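Local structure of malate synthase (Haloferax volcanii, 3OYZ) at residues A[190-193]-A[194-197]; A[386-389]-A[390-393]; A[157-160]-A[161-164]; A[206-210]-A[211-215]. The protein catalyses the magnesium-dependent Claisen condensation of acetyl-CoA with glyoxylate and the hydrolysis of malyl-CoA to malate in the glyoxylate cycle. All blocks are in the same frame, centred on the assembly; numbering follows the deposited sequence. Where two conformers were deposited one is given.

How the interactions relate
Along the chain the order is interaction 3, interaction 1, interaction 4, interaction 2. Interactions 3 and 1 follow two neighbouring parallel strands of the TIM barrel, strand 152-157 and strand 183-188 respectively. Interaction 4 comes after helix 190-197 and leads into helix 210-223. Interaction 2 lies far later, where strand 382-387 passes into helix 389-395. Interaction 1 is the hub. It touches all three others, its centre about 9 Å from that of interaction 3 and about 11 Å from those of interactions 2 and 4. Interactions 2 and 3 stay apart, centres about 19 Å. Interactions 1 and 3 share the magnesium ion and pyruvate, while interaction 2 brings up the acetyl-CoA side of the active site.

Interaction 1 of 4, residues A[190-193]-A[194-197]; sequences EVDY and TKDM. With MG (magnesium ion), chain D; K (potassium ion), chain F; PYR (pyruvic acid), chain C.
Tyr193 and Met197 meet one turn apart on helix 190-197. The methionine starts at CB, 3.4 Å from Tyr193 O. The next atom, CG, sits over one face of the tyrosine ring, 3.5 Å from its centroid, in a CH-pi contact. SD lies oblique to the same ring, a Met-aromatic contact. The terminal CE ends 3.4 Å from Tyr193 OH. Bends at chi2 (-77°) and chi3 (-83°) curl the thioether back along the ring in this way. Tyr193 OH is hydrogen-bonded to Glu163, and Trp209 packs edge-to-face with the ring. Were Tyr193 cut back to an alanine, Met197 is likely to be left loosely packed and Glu163 without this hydroxyl partner.

Elsewhere, Glu190 O accepts two bonds from Thr194, OG1 at 2.7 Å and the backbone N, which arrive from opposite faces of the carbonyl plane. Lys195 lies alongside Asp192. Asp192 OD2 binds the magnesium ion at 1.9 Å. The backbone N of Val191 donates to pyruvate OXT at 2.8 Å. The backbone N of Asp192 donates to the other carboxylate oxygen, pyruvate O, at 2.9 Å. At the other end, Met197 O binds a potassium ion with residues of the second subunit. The helix N-terminus thus holds the substrate-like carboxylate, and its dipole would probably add to the attraction.

Interaction 2 of 4, residues A[386-389]-A[390-393]; sequences MWDE and ATYQ. With ACO (acetyl coenzyme *a), chain B.
From strand 382-387 the chain passes through Asp388, the N-cap, straight into helix 389-395, where Thr391 folds back against Trp387 and Asp388. The carbonyl O of Asp388 accepts the backbone N of Tyr392 at 2.9 Å, and Glu389 O accepts that of Gln393. Asp388 and Thr391 form a capping box. Thr391 OG1 accepts a nearly straight bond from Asp388 N, 2.9 Å long at an N-H...O angle of 175°. In return Asp388 OD1 takes a weak bond from Ala390 N at 3.3 Å. Water 3 joins Thr391 OG1 to Met386 O.

The other branch of Thr391 serves the indole. With OG1 beside the backbone N (chi1 -39°), CG2 stands anti to that N and lies over one face of Trp387, 3.6 Å from the centroid of the five-membered ring. Further along, Gln393 NE2 donates to Glu389 OE2 at 2.9 Å, meeting it from above the carboxylate plane. Glu389 OE1 pairs with Lys357.

Met386 lines the acetyl-CoA pocket, its CG 3.5 Å from CEP of the cofactor. Asp388, the predicted proton acceptor, holds CG between its backbone N and carbonyl carbon (chi1 65°). This sends OD2 to 3.3 Å from the acetyl carbonyl carbon C of the cofactor. One oxygen of the carboxylate therefore faces the cap while the other faces the thioester, consistent with a base held ready beside acetyl-CoA.

Interaction 3 of 4, residues A[157-160]-A[161-164]; sequences IESG and EAEL. With MG (magnesium ion), chain D; PYR (pyruvic acid), chain C.
Ser159 caps helix 160-165 through Ala162, directly after a residue that binds metal. In that first shell Glu158 OE2 binds the magnesium ion at 2.1 Å. The same oxygen lies 2.7 Å from pyruvate O, a second ligand of the ion. Water 2, itself on the magnesium, lies within hydrogen-bonding distance of Glu158 OE1, which accepts a bond from the backbone N of Glu123. Asp192 supplies the other protein carboxylate on the ion.

The next shell is the cap. Ser159 OG, held between its backbone N and carbonyl carbon (chi1 68°), accepts Ala162 N at 3.1 Å. Ser159 O accepts Glu163 N at 3.0 Å, and Gly160 O accepts Leu164 N at 3.1 Å. Ser159 OG also bonds to Val124 O. Ile157 CG2 rests 4.1 Å from Ala162 CB, so strand end and first helical turn touch through apolar groups.

Farther out, Gly160 N donates to Asp196. Glu163 is shared between Tyr193, Asn215 and, in the second subunit, Arg218 and His214. The cap ties the helix start to the residue beside the metal ligand. The Glu123 bond on OE1 and the metal on OE2 would hold the rotation of the Glu158 carboxylate.

Interaction 4 of 4, residues A[206-210]-A[211-215]; sequences LPAWP and ELRHN
The start of helix 210-223, a helix of the TIM barrel, is joined to the loop before it by Arg213, which reaches back to Ala208. Its guanidinium grips Ala208 O side-on with two nitrogens: NE at 3.1 Å and NH2 at 2.9 Å. The two approaches differ. NE arrives almost in line with the carbonyl, at a C=O...N angle of 168°, whereas NH2 comes from above the carbonyl plane. The bend at chi3 (-85°) turns the arginine back toward the loop, and NH2 comes to 3.6 Å from Pro210 CA. The third nitrogen, NH1, pairs with Asp247 and Asn248, so the group is held from two directions. With a leucine in place of Arg213, Ala208 O would probably be left without these two donors and Asp247 without this charge partner, and the loop less firmly tied to the helix.

Trp209 is the N-cap. Its carbonyl O accepts a weak bond from Arg213 N, and Pro210 O accepts His214 N at 2.9 Å. Trp209 CB packs on Leu212 CB at 4.0 Å. The indole extends away from the helix, where NE1 bonds to Thr194. Pro210 and Glu211 lie side by side, with Glu211 OE1 3.5 Å from Pro210 CD.

His214 NE2 bonds to Glu163 of the third subunit, and Glu211 packs against Glu211 of that same subunit. This first turn therefore belongs to the trimer interface. Proline as the first residue of a helix, just after the N-cap, is a common helix start, since its nitrogen has no hydrogen to offer.

Interaction 1 of 4, residues A[190-193]-A[194-197]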
loop_
_atom_site.group_PDB
_atom_site.type_symbol
_atom_site.label_atom_id
_atom_site.label_comp_id
_atom_site.label_asym_id
_atom_site.label_seq_id
_atom_site.Cartn_x
_atom_site.Cartn_y
_atom_site.Cartn_z
ATOM N N GLU A 190 12.437 10.019 2.639
ATOM C CA GLU A 190 12.763 8.762 1.969
ATOM C C GLU A 190 14.160 8.236 2.267
ATOM O O GLU A 190 14.360 7.021 2.202
ATOM C CB GLU A 190 12.525 8.810 0.467
ATOM C CG GLU A 190 11.106 8.470 0.004
ATOM C CD GLU A 190 10.176 9.672 -0.076
ATOM O OE1 GLU A 190 10.548 10.681 0.553
ATOM O OE2 GLU A 190 9.080 9.604 -0.688
ATOM N N VAL A 191 15.085 9.114 2.642
ATOM C CA VAL A 191 16.483 8.688 2.758
ATOM C C VAL A 191 16.657 7.919 4.073
ATOM O O VAL A 191 17.069 6.761 4.061
ATOM C CB VAL A 191 17.497 9.844 2.649
ATOM C CG1 VAL A 191 18.871 9.201 2.551
ATOM C CG2 VAL A 191 17.231 10.624 1.378
ATOM N N ASP A 192 16.352 8.553 5.195
ATOM C CA ASP A 192 16.399 7.822 6.456
ATOM C C ASP A 192 15.355 6.685 6.503
ATOM O O ASP A 192 15.591 5.649 7.142
ATOM C CB ASP A 192 16.132 8.794 7.588
ATOM C CG ASP A 192 17.408 9.554 8.017
ATOM O OD1 ASP A 192 18.410 8.831 8.148
ATOM O OD2 ASP A 192 17.370 10.809 8.122
ATOM N N TYR A 193 14.276 6.809 5.735
ATOM C CA TYR A 193 13.298 5.727 5.724
ATOM C C TYR A 193 13.871 4.509 5.041
ATOM O O TYR A 193 13.733 3.388 5.524
ATOM C CB TYR A 193 12.067 6.225 4.965
ATOM C CG TYR A 193 10.925 5.217 4.897
ATOM C CD1 TYR A 193 10.057 5.073 5.977
ATOM C CD2 TYR A 193 10.700 4.465 3.739
ATOM C CE1 TYR A 193 8.957 4.142 5.898
ATOM C CE2 TYR A 193 9.637 3.580 3.655
ATOM C CZ TYR A 193 8.742 3.463 4.707
ATOM O OH TYR A 193 7.735 2.522 4.516
ATOM N N THR A 194 14.573 4.705 3.924
ATOM C CA THR A 194 15.296 3.615 3.239
ATOM C C THR A 194 16.208 2.862 4.151
ATOM O O THR A 194 16.231 1.616 4.115
ATOM C CB THR A 194 16.151 4.171 2.083
ATOM O OG1 THR A 194 15.217 4.669 1.141
ATOM C CG2 THR A 194 17.021 3.064 1.344
ATOM N N LYS A 195 16.932 3.631 4.971
ATOM C CA LYS A 195 17.796 3.128 6.035
ATOM C C LYS A 195 17.021 2.248 7.032
ATOM O O LYS A 195 17.340 1.103 7.336
ATOM C CB LYS A 195 18.432 4.341 6.743
ATOM C CG LYS A 195 19.093 4.079 8.115
ATOM C CD LYS A 195 19.688 5.317 8.800
ATOM C CE LYS A 195 18.735 6.317 9.448
ATOM N NZ LYS A 195 17.544 5.649 10.038
ATOM N N ASP A 196 15.958 2.839 7.568
ATOM C CA ASP A 196 15.170 2.171 8.609
ATOM C C ASP A 196 14.534 0.908 8.068
ATOM O O ASP A 196 14.442 -0.080 8.779
ATOM C CB ASP A 196 14.147 3.186 9.198
ATOM C CG ASP A 196 13.329 2.559 10.383
ATOM O OD1 ASP A 196 13.921 2.418 11.464
ATOM O OD2 ASP A 196 12.140 2.157 10.258
ATOM N N MET A 197 14.087 0.914 6.808
ATOM C CA MET A 197 13.467 -0.226 6.162
ATOM C C MET A 197 14.535 -1.230 5.678
ATOM O O MET A 197 14.148 -2.380 5.324
ATOM C CB MET A 197 12.547 0.230 4.994
ATOM C CG MET A 197 11.340 1.175 5.483
ATOM S SD MET A 197 10.104 0.002 6.244
ATOM C CE MET A 197 9.289 -0.513 4.723
HETATM MG MG MG D . 16.143 12.122 7.533
HETATM K K K F . 12.437 -4.142 6.444
HETATM C C PYR C . 15.441 12.101 4.871
HETATM O O PYR C . 15.871 11.341 5.804
HETATM O OXT PYR C . 15.023 11.657 3.740
HETATM C CA PYR C . 15.303 13.455 5.183
HETATM O O3 PYR C . 15.604 13.885 6.376
HETATM C CB PYR C . 14.735 14.394 4.185
HETATM O O HOH W 1 18.100 13.413 7.198
HETATM O O HOH W 2 16.018 13.311 9.131
#

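Interaction 2 of 4, residues A[386-389]-A[390-393]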
loop_
_atom_site.group_PDB
_atom_site.type_symbol
_atom_site.label_atom_id
_atom_site.label_comp_id
_atom_site.label_asym_id
_atom_site.label_seq_id
_atom_site.Cartn_x
_atom_site.Cartn_y
_atom_site.Cartn_z
ATOM N N MET A 386 22.891 14.751 -4.205
ATOM C CA MET A 386 23.029 15.308 -2.843
ATOM C C MET A 386 23.256 14.171 -1.840
ATOM O O MET A 386 22.486 13.194 -1.817
ATOM C CB MET A 386 21.814 16.176 -2.492
ATOM C CG MET A 386 21.883 17.028 -1.196
ATOM S SD MET A 386 21.569 16.145 0.376
ATOM C CE MET A 386 19.928 15.437 0.041
ATOM N N TRP A 387 24.361 14.259 -1.094
ATOM C CA TRP A 387 24.717 13.389 0.024
ATOM C C TRP A 387 24.702 14.143 1.356
ATOM O O TRP A 387 25.189 15.292 1.469
ATOM C CB TRP A 387 26.099 12.736 -0.092
ATOM C CG TRP A 387 26.092 11.508 -0.954
ATOM C CD1 TRP A 387 25.769 11.471 -2.266
ATOM C CD2 TRP A 387 26.475 10.173 -0.594
ATOM N NE1 TRP A 387 25.906 10.189 -2.754
ATOM C CE2 TRP A 387 26.294 9.369 -1.732
ATOM C CE3 TRP A 387 26.871 9.557 0.600
ATOM C CZ2 TRP A 387 26.544 7.993 -1.727
ATOM C CZ3 TRP A 387 27.131 8.200 0.592
ATOM C CH2 TRP A 387 26.960 7.433 -0.557
ATOM N N ASP A 388 24.105 13.465 2.340
ATOM C CA ASP A 388 24.235 13.806 3.739
ATOM C C ASP A 388 24.253 12.539 4.595
ATOM O O ASP A 388 24.356 11.435 4.046
ATOM C CB ASP A 388 23.235 14.887 4.148
ATOM C CG ASP A 388 21.775 14.458 4.054
ATOM O OD1 ASP A 388 21.436 13.252 4.063
ATOM O OD2 ASP A 388 20.935 15.388 4.059
ATOM N N GLU A 389 24.218 12.724 5.916
ATOM C CA GLU A 389 24.411 11.665 6.910
ATOM C C GLU A 389 23.388 10.541 6.669
ATOM O O GLU A 389 23.743 9.374 6.742
ATOM C CB GLU A 389 24.270 12.245 8.326
ATOM C CG GLU A 389 24.317 11.231 9.465
ATOM C CD GLU A 389 25.654 10.503 9.592
ATOM O OE1 GLU A 389 26.658 10.911 8.984
ATOM O OE2 GLU A 389 25.730 9.505 10.321
ATOM N N ALA A 390 22.172 10.924 6.297
ATOM C CA ALA A 390 21.124 9.937 5.953
ATOM C C ALA A 390 21.574 9.086 4.757
ATOM O O ALA A 390 21.397 7.875 4.718
ATOM C CB ALA A 390 19.816 10.661 5.646
ATOM N N THR A 391 22.121 9.741 3.741
ATOM C CA THR A 391 22.543 9.043 2.549
ATOM C C THR A 391 23.639 8.040 2.911
ATOM O O THR A 391 23.704 6.906 2.397
ATOM C CB THR A 391 23.164 10.029 1.499
ATOM O OG1 THR A 391 22.438 11.254 1.477
ATOM C CG2 THR A 391 23.194 9.420 0.108
ATOM N N TYR A 392 24.574 8.526 3.720
ATOM C CA TYR A 392 25.591 7.670 4.243
ATOM C C TYR A 392 24.979 6.462 4.967
ATOM O O TYR A 392 25.362 5.310 4.728
ATOM C CB TYR A 392 26.390 8.543 5.223
ATOM C CG TYR A 392 27.395 7.759 5.986
ATOM C CD1 TYR A 392 28.565 7.341 5.370
ATOM C CD2 TYR A 392 27.203 7.447 7.324
ATOM C CE1 TYR A 392 29.511 6.627 6.054
ATOM C CE2 TYR A 392 28.138 6.688 8.018
ATOM C CZ TYR A 392 29.293 6.292 7.370
ATOM O OH TYR A 392 30.269 5.574 8.018
ATOM N N GLN A 393 24.075 6.701 5.931
ATOM C CA GLN A 393 23.482 5.580 6.681
ATOM C C GLN A 393 22.784 4.605 5.718
ATOM O O GLN A 393 22.975 3.361 5.765
ATOM C CB GLN A 393 22.477 6.194 7.694
ATOM C CG GLN A 393 23.131 6.948 8.830
ATOM C CD GLN A 393 24.106 6.050 9.603
ATOM O OE1 GLN A 393 23.938 4.823 9.682
ATOM N NE2 GLN A 393 25.161 6.658 10.148
HETATM N N1A ACO B . 19.771 27.047 0.619
HETATM C C2A ACO B . 20.268 28.269 0.344
HETATM N N3A ACO B . 21.032 28.475 -0.743
HETATM C C4A ACO B . 21.368 27.486 -1.611
HETATM C C5A ACO B . 20.833 26.135 -1.335
HETATM C C6A ACO B . 20.022 25.942 -0.118
HETATM N N6A ACO B . 19.592 24.674 0.123
HETATM N N7A ACO B . 21.279 25.317 -2.297
HETATM C C8A ACO B . 22.056 26.066 -3.117
HETATM N N9A ACO B . 22.067 27.353 -2.743
HETATM C C1B ACO B . 22.816 28.424 -3.476
HETATM C C2B ACO B . 24.135 27.828 -3.949
HETATM O O2B ACO B . 25.094 27.940 -2.898
HETATM C C3B ACO B . 24.459 28.651 -5.181
HETATM O O3B ACO B . 24.955 29.870 -4.620
HETATM P P3B ACO B . 25.953 30.948 -5.364
HETATM O O7A ACO B . 24.924 32.010 -5.718
HETATM O O8A ACO B . 26.519 30.094 -6.481
HETATM O O9A ACO B . 27.004 31.348 -4.353
HETATM C C4B ACO B . 23.082 28.879 -5.781
HETATM O O4B ACO B . 22.160 28.856 -4.682
HETATM C C5B ACO B . 22.689 27.758 -6.737
HETATM O O5B ACO B . 23.176 26.540 -6.170
HETATM P P1A ACO B . 23.227 25.168 -7.001
HETATM O O1A ACO B . 24.215 25.149 -8.123
HETATM O O2A ACO B . 21.806 24.952 -7.433
HETATM O O3A ACO B . 23.632 23.957 -6.035
HETATM P P2A ACO B . 25.132 23.741 -5.512
HETATM O O4A ACO B . 25.460 25.156 -5.159
HETATM O O5A ACO B . 25.791 22.742 -6.440
HETATM O O6A ACO B . 25.025 22.885 -4.133
HETATM C CBP ACO B . 24.002 21.361 -2.495
HETATM C CCP ACO B . 24.290 21.662 -3.971
HETATM C CDP ACO B . 25.302 21.237 -1.701
HETATM C CEP ACO B . 23.309 20.006 -2.449
HETATM C CAP ACO B . 23.172 22.459 -1.818
HETATM O OAP ACO B . 22.109 22.711 -2.726
HETATM C C9P ACO B . 22.573 22.058 -0.485
HETATM O O9P ACO B . 23.300 21.938 0.506
HETATM N N8P ACO B . 21.251 21.820 -0.472
HETATM C C7P ACO B . 20.607 21.444 0.780
HETATM C C6P ACO B . 20.914 20.006 1.223
HETATM C C5P ACO B . 19.953 19.727 2.363
HETATM O O5P ACO B . 19.151 20.592 2.712
HETATM N N4P ACO B . 20.015 18.501 2.881
HETATM C C3P ACO B . 19.158 18.012 3.947
HETATM C C2P ACO B . 17.708 17.851 3.483
HETATM S S1P ACO B . 17.756 16.188 2.883
HETATM C C ACO B . 17.658 15.115 4.176
HETATM O O ACO B . 17.862 15.435 5.332
HETATM C CH3 ACO B . 17.354 13.687 3.839
HETATM O O HOH W 3 20.473 11.923 -0.263
#

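Interaction 3 of 4, residues A[157-160]-A[161-164]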
loop_
_atom_site.group_PDB
_atom_site.type_symbol
_atom_site.label_atom_id
_atom_site.label_comp_id
_atom_site.label_asym_id
_atom_site.label_seq_id
_atom_site.Cartn_x
_atom_site.Cartn_y
_atom_site.Cartn_z
ATOM N N ILE A 157 8.313 11.720 8.448
ATOM C CA ILE A 157 7.922 10.282 8.535
ATOM C C ILE A 157 9.083 9.574 7.898
ATOM O O ILE A 157 9.226 9.584 6.663
ATOM C CB ILE A 157 6.620 9.979 7.684
ATOM C CG1 ILE A 157 5.459 10.932 8.145
ATOM C CG2 ILE A 157 6.238 8.471 7.888
ATOM C CD1 ILE A 157 5.132 10.924 9.687
ATOM N N GLU A 158 9.972 9.021 8.720
ATOM C CA GLU A 158 11.143 8.396 8.131
ATOM C C GLU A 158 11.518 7.162 8.908
ATOM O O GLU A 158 12.700 6.775 8.978
ATOM C CB GLU A 158 12.341 9.375 8.063
ATOM C CG GLU A 158 12.776 9.967 9.368
ATOM C CD GLU A 158 13.679 11.212 9.055
ATOM O OE1 GLU A 158 13.737 12.112 9.884
ATOM O OE2 GLU A 158 14.189 11.346 7.938
ATOM N N SER A 159 10.478 6.524 9.473
ATOM C CA SER A 159 10.617 5.184 10.022
ATOM C C SER A 159 9.294 4.412 9.825
ATOM O O SER A 159 8.215 5.029 9.727
ATOM C CB SER A 159 10.876 5.283 11.517
ATOM O OG SER A 159 9.842 5.755 12.377
ATOM N N GLY A 160 9.419 3.094 9.840
ATOM C CA GLY A 160 8.285 2.191 9.875
ATOM C C GLY A 160 7.338 2.532 11.021
ATOM O O GLY A 160 6.119 2.566 10.818
ATOM N N GLU A 161 7.842 2.855 12.211
ATOM C CA GLU A 161 6.987 3.104 13.377
ATOM C C GLU A 161 6.191 4.388 13.101
ATOM O O GLU A 161 5.051 4.480 13.553
ATOM C CB GLU A 161 7.776 3.336 14.706
ATOM C CG GLU A 161 8.510 2.204 15.330
ATOM C CD GLU A 161 9.166 2.614 16.691
ATOM O OE1 GLU A 161 10.376 2.928 16.617
ATOM O OE2 GLU A 161 8.499 2.681 17.772
ATOM N N ALA A 162 6.783 5.432 12.477
ATOM C CA ALA A 162 6.063 6.679 12.394
ATOM C C ALA A 162 5.013 6.467 11.312
ATOM O O ALA A 162 4.008 7.171 11.335
ATOM C CB ALA A 162 7.028 7.789 11.879
ATOM N N GLU A 163 5.337 5.703 10.279
ATOM C CA GLU A 163 4.347 5.436 9.218
ATOM C C GLU A 163 3.098 4.799 9.800
ATOM O O GLU A 163 1.963 5.213 9.496
ATOM C CB GLU A 163 4.901 4.497 8.127
ATOM C CG GLU A 163 3.903 4.140 7.008
ATOM C CD GLU A 163 4.559 3.170 6.026
ATOM O OE1 GLU A 163 5.739 2.865 6.269
ATOM O OE2 GLU A 163 3.978 2.658 5.039
ATOM N N LEU A 164 3.294 3.785 10.640
ATOM C CA LEU A 164 2.125 3.183 11.359
ATOM C C LEU A 164 1.429 4.160 12.318
ATOM O O LEU A 164 0.179 4.131 12.438
ATOM C CB LEU A 164 2.595 1.956 12.170
ATOM C CG LEU A 164 3.015 0.770 11.278
ATOM C CD1 LEU A 164 3.734 -0.342 12.044
ATOM C CD2 LEU A 164 1.826 0.214 10.495
HETATM MG MG MG D . 16.143 12.122 7.533
HETATM C C PYR C . 15.441 12.101 4.871
HETATM O O PYR C . 15.871 11.341 5.804
HETATM O OXT PYR C . 15.023 11.657 3.740
HETATM C CA PYR C . 15.303 13.455 5.183
HETATM O O3 PYR C . 15.604 13.885 6.376
HETATM C CB PYR C . 14.735 14.394 4.185
HETATM O O HOH W 2 16.018 13.311 9.131
HETATM O O HOH W 1 18.100 13.413 7.198
#

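Interaction 4 of 4, residues A[206-210]-A[211-215]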
loop_
_atom_site.group_PDB
_atom_site.type_symbol
_atom_site.label_atom_id
_atom_site.label_comp_id
_atom_site.label_asym_id
_atom_site.label_seq_id
_atom_site.Cartn_x
_atom_site.Cartn_y
_atom_site.Cartn_z
ATOM N N LEU A 206 17.530 6.059 -4.340
ATOM C CA LEU A 206 16.378 5.807 -3.472
ATOM C C LEU A 206 15.323 4.956 -4.159
ATOM O O LEU A 206 14.963 5.207 -5.315
ATOM C CB LEU A 206 15.734 7.138 -3.096
ATOM C CG LEU A 206 16.555 8.043 -2.206
ATOM C CD1 LEU A 206 15.657 9.278 -1.962
ATOM C CD2 LEU A 206 16.904 7.411 -0.868
ATOM N N PRO A 207 14.794 3.917 -3.470
ATOM C CA PRO A 207 13.557 3.346 -3.983
ATOM C C PRO A 207 12.443 4.436 -4.074
ATOM O O PRO A 207 12.448 5.456 -3.399
ATOM C CB PRO A 207 13.133 2.332 -2.877
ATOM C CG PRO A 207 14.301 2.169 -2.021
ATOM C CD PRO A 207 15.187 3.414 -2.147
ATOM N N ALA A 208 11.403 4.176 -4.840
ATOM C CA ALA A 208 10.303 5.114 -5.026
ATOM C C ALA A 208 9.243 5.143 -3.897
ATOM O O ALA A 208 8.518 6.151 -3.746
ATOM C CB ALA A 208 9.680 4.814 -6.403
ATOM N N TRP A 209 9.172 4.068 -3.103
ATOM C CA TRP A 209 8.212 3.914 -1.953
ATOM C C TRP A 209 6.822 4.485 -2.221
ATOM O O TRP A 209 6.321 5.332 -1.468
ATOM C CB TRP A 209 8.798 4.658 -0.751
ATOM C CG TRP A 209 10.122 4.151 -0.293
ATOM C CD1 TRP A 209 11.312 4.815 -0.241
ATOM C CD2 TRP A 209 10.328 2.868 0.310
ATOM N NE1 TRP A 209 12.240 4.010 0.346
ATOM C CE2 TRP A 209 11.668 2.809 0.704
ATOM C CE3 TRP A 209 9.474 1.789 0.595
ATOM C CZ2 TRP A 209 12.223 1.667 1.320
ATOM C CZ3 TRP A 209 10.006 0.672 1.256
ATOM C CH2 TRP A 209 11.382 0.614 1.585
ATOM N N PRO A 210 6.139 3.964 -3.249
ATOM C CA PRO A 210 4.790 4.502 -3.508
ATOM C C PRO A 210 3.850 4.351 -2.340
ATOM O O PRO A 210 3.037 5.235 -2.087
ATOM C CB PRO A 210 4.242 3.638 -4.682
ATOM C CG PRO A 210 5.201 2.474 -4.822
ATOM C CD PRO A 210 6.502 2.799 -4.089
ATOM N N GLU A 211 3.922 3.225 -1.628
ATOM C CA GLU A 211 3.013 3.013 -0.479
ATOM C C GLU A 211 3.242 3.965 0.668
ATOM O O GLU A 211 2.266 4.413 1.293
ATOM C CB GLU A 211 3.066 1.588 0.104
ATOM C CG GLU A 211 2.756 0.502 -0.942
ATOM C CD GLU A 211 3.965 0.077 -1.789
ATOM O OE1 GLU A 211 5.075 0.692 -1.682
ATOM O OE2 GLU A 211 3.783 -0.850 -2.618
ATOM N N LEU A 212 4.503 4.314 0.919
ATOM C CA LEU A 212 4.756 5.319 1.944
ATOM C C LEU A 212 4.039 6.625 1.619
ATOM O O LEU A 212 3.447 7.222 2.493
ATOM C CB LEU A 212 6.250 5.576 2.139
ATOM C CG LEU A 212 6.617 6.718 3.061
ATOM C CD1 LEU A 212 6.117 6.635 4.526
ATOM C CD2 LEU A 212 8.101 7.127 2.949
ATOM N N ARG A 213 4.123 7.053 0.365
ATOM C CA ARG A 213 3.555 8.313 -0.068
ATOM C C ARG A 213 2.039 8.233 -0.063
ATOM O O ARG A 213 1.409 9.150 0.460
ATOM C CB ARG A 213 4.106 8.624 -1.482
ATOM C CG ARG A 213 5.601 8.998 -1.498
ATOM C CD ARG A 213 5.987 9.476 -2.926
ATOM N NE ARG A 213 6.317 8.327 -3.748
ATOM C CZ ARG A 213 5.959 8.085 -5.003
ATOM N NH1 ARG A 213 5.260 8.938 -5.759
ATOM N NH2 ARG A 213 6.435 6.969 -5.535
ATOM N N HIS A 214 1.492 7.089 -0.492
ATOM C CA HIS A 214 0.077 6.829 -0.321
ATOM C C HIS A 214 -0.384 6.975 1.138
ATOM O O HIS A 214 -1.346 7.703 1.432
ATOM C CB HIS A 214 -0.383 5.464 -0.849
ATOM C CG HIS A 214 -1.834 5.190 -0.582
ATOM N ND1 HIS A 214 -2.837 5.579 -1.460
ATOM C CD2 HIS A 214 -2.459 4.623 0.474
ATOM C CE1 HIS A 214 -4.003 5.161 -0.993
ATOM N NE2 HIS A 214 -3.812 4.616 0.198
ATOM N N ASN A 215 0.287 6.275 2.034
ATOM C CA ASN A 215 -0.052 6.343 3.476
ATOM C C ASN A 215 0.124 7.695 4.155
ATOM O O ASN A 215 -0.679 8.017 5.032
ATOM C CB ASN A 215 0.746 5.270 4.219
ATOM C CG ASN A 215 0.394 3.854 3.714
ATOM O OD1 ASN A 215 -0.599 3.638 2.984
ATOM N ND2 ASN A 215 1.331 2.950 3.904
#